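Local structure of nucleoporin NUP82 (Chaetomium thermophilum, 5CWW) at residues Q126-V131 / W202-A207; S145-L148 / T153-F156; T170-V175 / T241-S246; A189-T194 / M270-A275; A197-W202 / Y282-L287. The protein probably serves as a structural component of the nuclear pore complex, to which this N-terminal beta-propeller domain of the longer protein belongs. One frame throughout, in Å; residues are numbered along the deposited sequence. Where two conformers were deposited one is given.

Interaction 1. Residues Q126-V131 / W202-A207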
# COMPACT_ATOMS: atom_id res chain seq x y z
N GLN B 126 -15.48 -7.09 -12.23
CA GLN B 126 -15.98 -8.26 -11.51
C GLN B 126 -15.93 -9.54 -12.34
O GLN B 126 -16.79 -10.41 -12.20
CB GLN B 126 -17.42 -8.00 -11.04
CG GLN B 126 -17.56 -6.74 -10.20
CD GLN B 126 -18.99 -6.48 -9.76
OE1 GLN B 126 -19.94 -6.77 -10.49
NE2 GLN B 126 -19.15 -5.92 -8.57
N ASP B 127 -14.92 -9.65 -13.19
CA ASP B 127 -14.70 -10.86 -13.98
C ASP B 127 -13.47 -11.63 -13.49
O ASP B 127 -13.39 -12.85 -13.67
CB ASP B 127 -14.56 -10.52 -15.47
CG ASP B 127 -13.59 -9.38 -15.72
OD1 ASP B 127 -13.19 -8.70 -14.74
OD2 ASP B 127 -13.24 -9.15 -16.89
N PHE B 128 -12.53 -10.92 -12.88
CA PHE B 128 -11.34 -11.54 -12.29
C PHE B 128 -11.36 -11.42 -10.77
O PHE B 128 -11.83 -10.43 -10.22
CB PHE B 128 -10.05 -10.89 -12.82
CG PHE B 128 -9.77 -11.15 -14.28
CD1 PHE B 128 -10.63 -11.91 -15.06
CD2 PHE B 128 -8.63 -10.62 -14.87
CE1 PHE B 128 -10.36 -12.14 -16.40
CE2 PHE B 128 -8.35 -10.85 -16.20
CZ PHE B 128 -9.22 -11.60 -16.97
N LEU B 129 -10.82 -12.44 -10.10
CA LEU B 129 -10.71 -12.44 -8.65
C LEU B 129 -9.28 -12.78 -8.22
O LEU B 129 -8.78 -13.87 -8.52
CB LEU B 129 -11.69 -13.43 -8.03
CG LEU B 129 -11.69 -13.52 -6.50
CD1 LEU B 129 -12.25 -12.24 -5.88
CD2 LEU B 129 -12.49 -14.73 -6.03
N ALA B 130 -8.63 -11.85 -7.54
CA ALA B 130 -7.29 -12.07 -7.01
C ALA B 130 -7.37 -12.87 -5.72
O ALA B 130 -8.13 -12.52 -4.82
CB ALA B 130 -6.57 -10.75 -6.79
N VAL B 131 -6.58 -13.94 -5.63
CA VAL B 131 -6.61 -14.86 -4.50
C VAL B 131 -5.23 -14.94 -3.84
O VAL B 131 -4.29 -15.46 -4.43
CB VAL B 131 -7.05 -16.27 -4.93
CG1 VAL B 131 -7.14 -17.20 -3.72
CG2 VAL B 131 -8.38 -16.21 -5.65
N TRP B 202 0.95 -5.63 -12.94
CA TRP B 202 0.67 -6.74 -13.86
C TRP B 202 -0.50 -6.36 -14.76
O TRP B 202 -1.55 -5.96 -14.27
CB TRP B 202 0.33 -8.02 -13.10
CG TRP B 202 1.21 -8.29 -11.92
CD1 TRP B 202 1.15 -7.70 -10.69
CD2 TRP B 202 2.28 -9.25 -11.85
NE1 TRP B 202 2.11 -8.22 -9.86
CE2 TRP B 202 2.82 -9.18 -10.55
CE3 TRP B 202 2.83 -10.16 -12.75
CZ2 TRP B 202 3.88 -9.98 -10.13
CZ3 TRP B 202 3.88 -10.96 -12.34
CH2 TRP B 202 4.40 -10.86 -11.04
N GLU B 203 -0.31 -6.50 -16.07
CA GLU B 203 -1.37 -6.20 -17.04
C GLU B 203 -1.83 -7.49 -17.71
O GLU B 203 -1.21 -7.97 -18.66
CB GLU B 203 -0.87 -5.19 -18.06
CG GLU B 203 -0.52 -3.84 -17.43
CD GLU B 203 0.02 -2.84 -18.43
OE1 GLU B 203 -0.65 -2.58 -19.45
OE2 GLU B 203 1.13 -2.32 -18.19
N LEU B 204 -2.94 -8.03 -17.21
CA LEU B 204 -3.34 -9.40 -17.51
C LEU B 204 -4.11 -9.55 -18.82
O LEU B 204 -4.95 -8.72 -19.17
CB LEU B 204 -4.19 -9.95 -16.37
CG LEU B 204 -3.60 -9.77 -14.97
CD1 LEU B 204 -4.56 -10.30 -13.92
CD2 LEU B 204 -2.24 -10.45 -14.87
N SER B 205 -3.79 -10.62 -19.54
CA SER B 205 -4.53 -11.03 -20.72
C SER B 205 -4.57 -12.55 -20.77
O SER B 205 -3.53 -13.21 -20.78
CB SER B 205 -3.89 -10.47 -21.99
OG SER B 205 -4.56 -10.95 -23.15
N THR B 206 -5.78 -13.10 -20.81
CA THR B 206 -5.96 -14.55 -20.79
C THR B 206 -5.45 -15.20 -22.08
O THR B 206 -5.34 -16.43 -22.15
CB THR B 206 -7.43 -14.92 -20.58
OG1 THR B 206 -8.23 -14.37 -21.64
CG2 THR B 206 -7.93 -14.39 -19.25
N ALA B 207 -5.15 -14.39 -23.08
CA ALA B 207 -4.66 -14.88 -24.36
C ALA B 207 -3.13 -14.92 -24.42
O ALA B 207 -2.55 -15.24 -25.45
CB ALA B 207 -5.21 -14.02 -25.49
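Leu-204 and Thr-206 reach from the loop between the third and fourth strands (198-203 and 217-220) of one beta-propeller blade to Phe-128 on the second strand of the blade before it. The contact is a small hydrophobic bridge between neighbouring blades, and the backbones stay well apart, with 9.8 Å between the CA atoms of Phe-128 and Leu-204. Trp-202, still in strand 198-203, spends its indole NE1 on Thr-192 OG1 in its own sheet. Glu-203 OE2 bonds Thr-216 OG1 of its own blade and Gln-290 N from the chain beyond strand 281-284. Leu-204 is the first to cross the gap. Its chain is stretched, with CD1 anti to CA (chi2 178°), and that methyl lies 4.2 Å from Phe-128 CD2; the two side chains run past each other in opposite directions. Trp-180 and Ile-139 touch Leu-204 as well. Ser-205 points away, and its OG accepts a weak bond from Ala-207 N. Thr-206 turns back inward at the exposed end of the contact, offering its methyl rather than its hydroxyl. The phenyl ring that receives both methyls is also stacked with His-188. With chi2 at 0° the ring lies in the plane of CA, CB and CG, CD1 on the CA side and CD2 opposite. At its far end, Phe-128 CZ meets Thr-206 CG2 at 3.8 Å.

Interaction 2. Residues S145-L148 / T153-F156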
# COMPACT_ATOMS: atom_id res chain seq x y z
N SER B 145 -22.52 -17.17 -14.03
CA SER B 145 -23.42 -17.31 -12.89
C SER B 145 -24.42 -18.45 -13.08
O SER B 145 -25.05 -18.90 -12.12
CB SER B 145 -24.17 -16.00 -12.65
OG SER B 145 -23.26 -14.94 -12.38
N SER B 146 -24.56 -18.93 -14.32
CA SER B 146 -25.49 -20.02 -14.62
C SER B 146 -25.12 -21.30 -13.88
O SER B 146 -25.96 -22.18 -13.68
CB SER B 146 -25.53 -20.28 -16.12
OG SER B 146 -24.25 -20.65 -16.61
N HIS B 147 -23.86 -21.40 -13.46
CA HIS B 147 -23.37 -22.59 -12.75
C HIS B 147 -23.94 -22.71 -11.34
O HIS B 147 -23.74 -23.72 -10.67
CB HIS B 147 -21.84 -22.58 -12.69
CG HIS B 147 -21.18 -22.83 -14.01
ND1 HIS B 147 -20.95 -24.10 -14.49
CD2 HIS B 147 -20.69 -21.98 -14.94
CE1 HIS B 147 -20.35 -24.02 -15.67
NE2 HIS B 147 -20.18 -22.74 -15.96
N LEU B 148 -24.65 -21.67 -10.88
CA LEU B 148 -25.27 -21.70 -9.56
C LEU B 148 -26.62 -22.41 -9.57
O LEU B 148 -27.14 -22.78 -8.52
CB LEU B 148 -25.44 -20.27 -9.03
CG LEU B 148 -24.16 -19.59 -8.54
CD1 LEU B 148 -24.41 -18.11 -8.27
CD2 LEU B 148 -23.62 -20.27 -7.29
N THR B 153 -25.59 -28.81 -15.91
CA THR B 153 -24.98 -30.13 -15.90
C THR B 153 -23.54 -30.07 -16.42
O THR B 153 -22.73 -30.96 -16.13
CB THR B 153 -25.79 -31.13 -16.75
OG1 THR B 153 -27.18 -31.04 -16.40
CG2 THR B 153 -25.31 -32.56 -16.54
N THR B 154 -23.24 -29.03 -17.18
CA THR B 154 -21.92 -28.86 -17.79
C THR B 154 -20.80 -28.91 -16.74
O THR B 154 -21.03 -28.58 -15.57
CB THR B 154 -21.82 -27.53 -18.56
OG1 THR B 154 -22.07 -26.44 -17.67
CG2 THR B 154 -22.84 -27.50 -19.69
N PRO B 155 -19.59 -29.31 -17.15
CA PRO B 155 -18.48 -29.42 -16.20
C PRO B 155 -18.11 -28.07 -15.58
O PRO B 155 -18.12 -27.05 -16.26
CB PRO B 155 -17.33 -29.96 -17.05
CG PRO B 155 -17.68 -29.60 -18.45
CD PRO B 155 -19.17 -29.67 -18.52
N PHE B 156 -17.77 -28.10 -14.29
CA PHE B 156 -17.49 -26.89 -13.54
C PHE B 156 -16.04 -26.87 -13.05
O PHE B 156 -15.72 -27.48 -12.03
CB PHE B 156 -18.45 -26.77 -12.35
CG PHE B 156 -18.32 -25.49 -11.58
CD1 PHE B 156 -18.62 -24.28 -12.17
CD2 PHE B 156 -17.89 -25.51 -10.26
CE1 PHE B 156 -18.50 -23.10 -11.46
CE2 PHE B 156 -17.77 -24.34 -9.55
CZ PHE B 156 -18.08 -23.13 -10.15
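This is an oblique aromatic contact at the surface, His-147 against Phe-156, within the loop that joins strand 137-141 to strand 160-162, the last strand of its propeller blade. His-147 sits in a short 3-10 turn, closed by Leu-148 N to Ser-145 O at 3.1 Å. Phe-156 comes over one face of the imidazole with its CD1-CE1 side: CD1 is 3.3 Å from His-147 ND1, and CE1 is 3.6 Å from His-147 CB. The planes meet at 45°, with centroids 5.0 Å apart. Phe-156 is carried there by a CG anti to its backbone N (chi1 -175°). Further along the imidazole, His-147 CE1 lies 3.6 Å from Thr-154 OG1, a hydroxyl whose hydrogen bond goes to Asp-152 OD1. Trp-66 touches both aromatic side chains, and Arg-107 links them too, making a cation-pi contact with Phe-156 and a hydrogen bond from NE to His-147 O. An alanine in place of His-147 is likely to take the imidazole away from Phe-156 CD1 and CE1 and open a gap beside Thr-154. With ring carbons doing most of the touching, dispersion probably carries the pair.

Interaction 3. Residues T170-V175 / T241-S246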
# COMPACT_ATOMS: atom_id res chain seq x y z
N THR B 170 6.84 -18.53 -1.45
CA THR B 170 7.13 -18.63 -0.03
C THR B 170 8.60 -18.35 0.29
O THR B 170 8.94 -18.02 1.43
CB THR B 170 6.76 -20.02 0.52
OG1 THR B 170 7.32 -21.04 -0.32
CG2 THR B 170 5.25 -20.19 0.58
N SER B 171 9.47 -18.48 -0.71
CA SER B 171 10.90 -18.26 -0.51
C SER B 171 11.27 -16.79 -0.68
O SER B 171 12.43 -16.42 -0.48
CB SER B 171 11.72 -19.12 -1.48
OG SER B 171 11.43 -18.82 -2.83
N ARG B 172 10.30 -15.95 -1.05
CA ARG B 172 10.53 -14.52 -1.22
C ARG B 172 9.65 -13.72 -0.26
O ARG B 172 9.02 -14.29 0.63
CB ARG B 172 10.25 -14.10 -2.66
CG ARG B 172 11.21 -14.69 -3.69
CD ARG B 172 12.57 -14.01 -3.66
NE ARG B 172 12.99 -13.58 -4.99
CZ ARG B 172 12.95 -12.33 -5.45
NH1 ARG B 172 12.52 -11.33 -4.68
NH2 ARG B 172 13.35 -12.06 -6.68
N SER B 173 9.62 -12.40 -0.43
CA SER B 173 8.88 -11.53 0.47
C SER B 173 7.38 -11.75 0.37
O SER B 173 6.83 -11.94 -0.71
CB SER B 173 9.21 -10.06 0.17
OG SER B 173 8.56 -9.20 1.10
N ALA B 174 6.71 -11.73 1.52
CA ALA B 174 5.26 -11.93 1.59
C ALA B 174 4.48 -10.84 0.85
O ALA B 174 4.91 -9.69 0.80
CB ALA B 174 4.82 -12.00 3.04
N VAL B 175 3.33 -11.22 0.30
CA VAL B 175 2.45 -10.27 -0.37
C VAL B 175 1.52 -9.62 0.66
O VAL B 175 0.91 -10.31 1.48
CB VAL B 175 1.63 -10.93 -1.50
CG1 VAL B 175 0.75 -12.06 -0.97
CG2 VAL B 175 0.81 -9.89 -2.25
N THR B 241 18.03 -13.16 -4.86
CA THR B 241 17.17 -13.99 -4.03
C THR B 241 17.59 -14.00 -2.55
O THR B 241 16.76 -14.23 -1.67
CB THR B 241 17.15 -15.45 -4.53
OG1 THR B 241 18.50 -15.92 -4.68
CG2 THR B 241 16.44 -15.53 -5.87
N ASN B 242 18.87 -13.75 -2.30
CA ASN B 242 19.38 -13.70 -0.93
C ASN B 242 19.22 -12.30 -0.35
O ASN B 242 19.68 -11.32 -0.93
CB ASN B 242 20.85 -14.12 -0.89
CG ASN B 242 21.37 -14.29 0.53
OD1 ASN B 242 20.62 -14.63 1.44
ND2 ASN B 242 22.66 -14.05 0.72
N LYS B 243 18.56 -12.20 0.80
CA LYS B 243 18.30 -10.91 1.43
C LYS B 243 19.55 -10.36 2.10
O LYS B 243 20.32 -11.10 2.71
CB LYS B 243 17.17 -11.04 2.45
CG LYS B 243 15.85 -11.51 1.86
CD LYS B 243 15.50 -12.92 2.32
CE LYS B 243 14.17 -13.39 1.73
NZ LYS B 243 14.21 -13.48 0.25
N GLY B 244 19.74 -9.05 1.98
CA GLY B 244 20.83 -8.37 2.65
C GLY B 244 20.38 -7.79 3.98
O GLY B 244 19.45 -8.31 4.61
N PHE B 245 21.03 -6.72 4.41
CA PHE B 245 20.75 -6.10 5.70
C PHE B 245 20.52 -4.60 5.54
O PHE B 245 21.30 -3.91 4.89
CB PHE B 245 21.89 -6.37 6.68
CG PHE B 245 22.06 -7.82 7.01
CD1 PHE B 245 21.31 -8.40 8.02
CD2 PHE B 245 22.97 -8.60 6.32
CE1 PHE B 245 21.46 -9.74 8.33
CE2 PHE B 245 23.12 -9.94 6.63
CZ PHE B 245 22.37 -10.51 7.63
N SER B 246 19.45 -4.12 6.15
CA SER B 246 19.05 -2.73 6.00
C SER B 246 18.08 -2.30 7.10
O SER B 246 17.24 -3.09 7.52
CB SER B 246 18.40 -2.52 4.63
OG SER B 246 17.72 -1.28 4.56
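Lys-243 swings its amine up to the backbone of Ser-171 and Arg-172, while Arg-172 brings NE up to the methyl of Thr-241. The lysine leaves its backbone with CG beside N, then bends twice, at an off-rotamer chi2 of 110° and again at chi4, which curls NZ back over its own loop. There it makes a weak hydrogen bond to Thr-241 O at 3.3 Å. From the same place NZ looks at Ser-171 O from 3.5 Å, where a weak electrostatic attraction is possible, though the pair is not a hydrogen bond, and stands 4.1 Å from Arg-172 CA. Both segments are irregular surface loops of the beta-propeller: 170-175 runs into the first strand of one blade, and 241-246 belongs to the long linker towards the next. The first loop is tied down by the backbone bond of Ala-174 with Glu-195. The second is held by the chain of another protein, whose backbone bonds Thr-241 OG1 and Asn-242 ND2. Thr-241 has its hydroxyl between the backbone N and carbonyl carbon, which turns CG2 instead to the arginine. That arginine was deposited in two conformers; in the one described, its chain is bent at chi2 (-76°) and chi3 (-129°) and crosses the threonine at about a right angle. Arg-172 NE lies 4.1 Å from Thr-241 CG2 and 5.4 Å from Lys-243 NZ, like charges whose spacing holds for this conformer.

Interaction 4. Residues A189-T194 / M270-A275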
# COMPACT_ATOMS: atom_id res chain seq x y z
N ALA B 189 -5.62 -4.63 -15.04
CA ALA B 189 -4.31 -4.24 -14.53
C ALA B 189 -4.29 -4.33 -13.01
O ALA B 189 -5.10 -3.69 -12.33
CB ALA B 189 -3.96 -2.84 -14.99
N LEU B 190 -3.37 -5.14 -12.49
CA LEU B 190 -3.27 -5.39 -11.06
C LEU B 190 -1.95 -4.90 -10.48
O LEU B 190 -0.90 -5.04 -11.10
CB LEU B 190 -3.42 -6.89 -10.77
CG LEU B 190 -3.34 -7.32 -9.31
CD1 LEU B 190 -4.52 -6.78 -8.51
CD2 LEU B 190 -3.28 -8.83 -9.20
N VAL B 191 -2.02 -4.32 -9.29
CA VAL B 191 -0.83 -3.89 -8.56
C VAL B 191 -0.68 -4.74 -7.31
O VAL B 191 -1.59 -4.82 -6.49
CB VAL B 191 -0.90 -2.40 -8.15
CG1 VAL B 191 0.34 -2.00 -7.36
CG2 VAL B 191 -1.05 -1.52 -9.38
N THR B 192 0.48 -5.38 -7.17
CA THR B 192 0.81 -6.11 -5.96
C THR B 192 1.93 -5.40 -5.21
O THR B 192 2.80 -4.77 -5.82
CB THR B 192 1.23 -7.57 -6.26
OG1 THR B 192 2.40 -7.59 -7.08
CG2 THR B 192 0.10 -8.32 -6.96
N VAL B 193 1.90 -5.48 -3.89
CA VAL B 193 2.91 -4.88 -3.04
C VAL B 193 3.33 -5.88 -1.98
O VAL B 193 2.48 -6.51 -1.34
CB VAL B 193 2.41 -3.58 -2.37
CG1 VAL B 193 3.54 -2.87 -1.64
CG2 VAL B 193 1.78 -2.65 -3.40
N THR B 194 4.64 -6.03 -1.80
CA THR B 194 5.20 -6.95 -0.82
C THR B 194 5.66 -6.21 0.42
O THR B 194 5.80 -4.98 0.40
CB THR B 194 6.38 -7.74 -1.42
OG1 THR B 194 7.35 -6.83 -1.93
CG2 THR B 194 5.91 -8.64 -2.54
N MET B 270 -4.18 8.13 -10.25
CA MET B 270 -2.84 7.67 -10.62
C MET B 270 -1.90 7.66 -9.42
O MET B 270 -0.69 7.56 -9.58
CB MET B 270 -2.22 8.55 -11.70
CG MET B 270 -3.10 8.82 -12.88
SD MET B 270 -2.31 9.95 -14.03
CE MET B 270 -3.71 10.38 -15.06
N THR B 271 -2.46 7.78 -8.22
CA THR B 271 -1.65 7.90 -7.02
C THR B 271 -1.77 6.65 -6.17
O THR B 271 -2.85 6.31 -5.69
CB THR B 271 -2.06 9.12 -6.18
OG1 THR B 271 -2.03 10.30 -7.00
CG2 THR B 271 -1.11 9.30 -5.00
N LEU B 272 -0.65 5.95 -6.00
CA LEU B 272 -0.60 4.81 -5.10
C LEU B 272 -0.14 5.28 -3.73
O LEU B 272 0.90 5.92 -3.59
CB LEU B 272 0.35 3.72 -5.62
CG LEU B 272 0.46 2.47 -4.75
CD1 LEU B 272 -0.87 1.72 -4.71
CD2 LEU B 272 1.58 1.56 -5.25
N TRP B 273 -0.95 4.98 -2.72
CA TRP B 273 -0.65 5.34 -1.34
C TRP B 273 -0.17 4.11 -0.58
O TRP B 273 -0.71 3.02 -0.78
CB TRP B 273 -1.88 5.93 -0.66
CG TRP B 273 -2.21 7.33 -1.09
CD1 TRP B 273 -3.00 7.70 -2.14
CD2 TRP B 273 -1.77 8.54 -0.48
NE1 TRP B 273 -3.08 9.07 -2.22
CE2 TRP B 273 -2.33 9.61 -1.21
CE3 TRP B 273 -0.95 8.83 0.62
CZ2 TRP B 273 -2.10 10.94 -0.88
CZ3 TRP B 273 -0.73 10.16 0.95
CH2 TRP B 273 -1.30 11.19 0.20
N LEU B 274 0.81 4.29 0.30
CA LEU B 274 1.34 3.18 1.09
C LEU B 274 1.50 3.54 2.55
O LEU B 274 1.86 4.67 2.90
CB LEU B 274 2.70 2.74 0.54
CG LEU B 274 2.74 2.28 -0.91
CD1 LEU B 274 3.18 3.42 -1.83
CD2 LEU B 274 3.66 1.08 -1.06
N ALA B 275 1.25 2.55 3.41
CA ALA B 275 1.44 2.69 4.84
C ALA B 275 2.39 1.62 5.35
O ALA B 275 2.18 0.43 5.12
CB ALA B 275 0.10 2.61 5.57
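Val-193 and Leu-272 bury the most surface here, each pairing with a residue two places from the other: Val-193 with Leu-274, Leu-272 with Val-191. The contact joins the second strands of adjacent beta-propeller blades, 189-194 and 272-276, which meet through side chains and not as partners in one sheet. Both run in the same direction, and their CA atoms stay 9.4 Å apart at Val-191 and Leu-272 and 9.2 Å apart at Val-193 and Leu-274. As in any extended strand, alternate residues face the interface, and the two pairs follow one another like rungs. Leu-272 is stretched right across the gap: its CG is anti to N (chi1 -179°) and CD2 anti to CA, which pushes that methyl to 4.3 Å from Val-191 CG1. Val-199 of the neighbouring strand touches both of these residues, and Phe-259 lies against Val-191. Val-193, the more covered of the two valines, is flanked by Val-254 and Ala-257 of strand 254-258, and Ala-257 reaches Leu-274 as well. All four contact residues are buried, the contact's centre about 8 Å from that of the folded chain. Leu-274 takes a different shape from Leu-272, with CG beside its backbone N and chi2 at 96°, turned away from a staggered position. The side chains cross at a slant, and Leu-274 CD2 meets Val-193 CG1, the valine branch that is anti to N, at 4.0 Å.

Interaction 5. Residues A197-W202 / Y282-L287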
# COMPACT_ATOMS: atom_id res chain seq x y z
N ALA B 197 8.45 -3.79 0.22
CA ALA B 197 8.17 -2.56 -0.51
C ALA B 197 8.56 -2.63 -1.99
O ALA B 197 9.11 -1.68 -2.53
CB ALA B 197 8.88 -1.39 0.16
N ILE B 198 8.26 -3.76 -2.63
CA ILE B 198 8.40 -3.85 -4.07
C ILE B 198 7.02 -3.74 -4.71
O ILE B 198 6.12 -4.53 -4.41
CB ILE B 198 9.09 -5.15 -4.50
CG1 ILE B 198 10.50 -5.20 -3.91
CG2 ILE B 198 9.16 -5.23 -6.02
CD1 ILE B 198 11.12 -6.56 -3.94
N VAL B 199 6.86 -2.76 -5.59
CA VAL B 199 5.60 -2.51 -6.27
C VAL B 199 5.66 -3.11 -7.66
O VAL B 199 6.58 -2.82 -8.43
CB VAL B 199 5.29 -1.00 -6.36
CG1 VAL B 199 3.97 -0.75 -7.09
CG2 VAL B 199 5.24 -0.38 -4.97
N ARG B 200 4.68 -3.95 -7.98
CA ARG B 200 4.64 -4.62 -9.27
C ARG B 200 3.30 -4.45 -9.96
O ARG B 200 2.25 -4.77 -9.40
CB ARG B 200 4.96 -6.11 -9.10
CG ARG B 200 6.45 -6.40 -9.02
CD ARG B 200 6.72 -7.88 -8.84
NE ARG B 200 6.76 -8.26 -7.43
CZ ARG B 200 7.86 -8.50 -6.73
NH1 ARG B 200 9.06 -8.43 -7.29
NH2 ARG B 200 7.76 -8.83 -5.45
N VAL B 201 3.35 -3.92 -11.18
CA VAL B 201 2.17 -3.75 -12.02
C VAL B 201 2.05 -4.90 -13.01
O VAL B 201 2.95 -5.13 -13.83
CB VAL B 201 2.23 -2.41 -12.78
CG1 VAL B 201 0.96 -2.22 -13.61
CG2 VAL B 201 2.43 -1.24 -11.82
N TRP B 202 0.95 -5.63 -12.94
CA TRP B 202 0.67 -6.74 -13.86
C TRP B 202 -0.50 -6.36 -14.76
O TRP B 202 -1.55 -5.96 -14.27
CB TRP B 202 0.33 -8.02 -13.10
CG TRP B 202 1.21 -8.29 -11.92
CD1 TRP B 202 1.15 -7.70 -10.69
CD2 TRP B 202 2.28 -9.25 -11.85
NE1 TRP B 202 2.11 -8.22 -9.86
CE2 TRP B 202 2.82 -9.18 -10.55
CE3 TRP B 202 2.83 -10.16 -12.75
CZ2 TRP B 202 3.88 -9.98 -10.13
CZ3 TRP B 202 3.88 -10.96 -12.34
CH2 TRP B 202 4.40 -10.86 -11.04
N TYR B 282 3.56 6.94 2.47
CA TYR B 282 4.20 7.34 1.23
C TYR B 282 3.18 7.42 0.10
O TYR B 282 2.11 6.82 0.17
CB TYR B 282 5.30 6.35 0.84
CG TYR B 282 6.50 6.35 1.76
CD1 TYR B 282 6.53 5.55 2.90
CD2 TYR B 282 7.61 7.14 1.49
CE1 TYR B 282 7.63 5.54 3.73
CE2 TYR B 282 8.71 7.14 2.32
CZ TYR B 282 8.72 6.34 3.44
OH TYR B 282 9.81 6.33 4.26
N ALA B 283 3.53 8.16 -0.95
CA ALA B 283 2.69 8.25 -2.14
C ALA B 283 3.54 8.19 -3.40
O ALA B 283 4.64 8.74 -3.44
CB ALA B 283 1.87 9.53 -2.11
N LEU B 284 3.02 7.51 -4.42
CA LEU B 284 3.66 7.43 -5.73
C LEU B 284 2.72 7.98 -6.79
O LEU B 284 1.61 7.47 -6.95
CB LEU B 284 4.01 5.99 -6.09
CG LEU B 284 5.33 5.36 -5.66
CD1 LEU B 284 5.36 3.93 -6.17
CD2 LEU B 284 6.53 6.14 -6.17
N CYS B 285 3.16 9.00 -7.52
CA CYS B 285 2.30 9.62 -8.52
C CYS B 285 3.12 10.29 -9.63
O CYS B 285 4.04 11.04 -9.33
CB CYS B 285 1.39 10.65 -7.86
SG CYS B 285 0.41 11.62 -9.00
N PRO B 286 2.77 10.03 -10.90
CA PRO B 286 1.68 9.20 -11.43
C PRO B 286 2.11 7.76 -11.72
O PRO B 286 3.02 7.55 -12.52
CB PRO B 286 1.31 9.92 -12.72
CG PRO B 286 2.60 10.48 -13.21
CD PRO B 286 3.48 10.73 -11.99
N LEU B 287 1.44 6.80 -11.09
CA LEU B 287 1.72 5.39 -11.33
C LEU B 287 0.71 4.82 -12.31
O LEU B 287 -0.47 4.68 -11.99
CB LEU B 287 1.68 4.60 -10.01
CG LEU B 287 2.01 3.11 -10.12
CD1 LEU B 287 3.46 2.90 -10.55
CD2 LEU B 287 1.74 2.41 -8.80
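Val-199 and Val-201, two residues apart on strand 198-203, face Leu-284 and Leu-287 on the next blade of the beta-propeller. Everything that crosses between the segments is apolar. Val-199 uses both of its branches: CG2 lies 4.5 Å from Leu-284 CD1, and CG1 lies 4.2 Å from Leu-287 CD2. CG1 of this valine is anti to its backbone N (chi1 179°), and the fork spreads one methyl to each leucine. Leu-287 is forked in the same spirit, its CD2 on Val-199 and its CD1 4.5 Å from Val-201 CG2. Around these four the oily layer continues: Leu-272 touches Val-199 and Leu-287, Leu-217 touches Val-201 and Leu-287, and helix 221-225 sends Leu-221 against Val-199 and Leu-284.

The chain bends between the two leucines: a cis peptide bond precedes Pro-286, and both Leu-284 and Leu-287 point toward the valines.

Polar bonds lie beside the contact: Thr-216 OG1 bonds Val-201 O within the blade, and His-181 NE2 bonds Leu-287 O from one blade to the next. Arg-200 points to the other side of its strand, where Ile-198 CG2 lies 3.4 Å above one face of the Arg-200 guanidinium plane, offset toward its rim.

With methyl meeting methyl and all four residues buried, the cohesion of the apolar contact probably comes from dispersion and the exclusion of water. It has no directional bonds of its own; the nearby bond from His-181 to Leu-287 O is the polar link from blade to blade named here.

How the interactions relate
From the N terminus, 126-131 opens first. Interaction 2 closes a short loop at 145-156, nested inside the larger one that interaction 1 closes at 202-207. Before that closure, 170-175, 189-194 and 197-202 have begun interactions 3, 4 and 5, which finish in the same order at 241-246, 270-275 and 282-287; 1, 3, 4 and 5 therefore all cross one another. Interaction 1 ties the blade that starts with strand 119-122 to the one that starts with strand 175-180. Interactions 4 and 5, centres about 5 Å apart, join the latter to the blade beginning at 254, and interaction 3 joins the loop entering the middle blade to the linker leaving it. Trp-202 belongs to both 1 and 5, and its N probably bonds Leu-190 O of interaction 4.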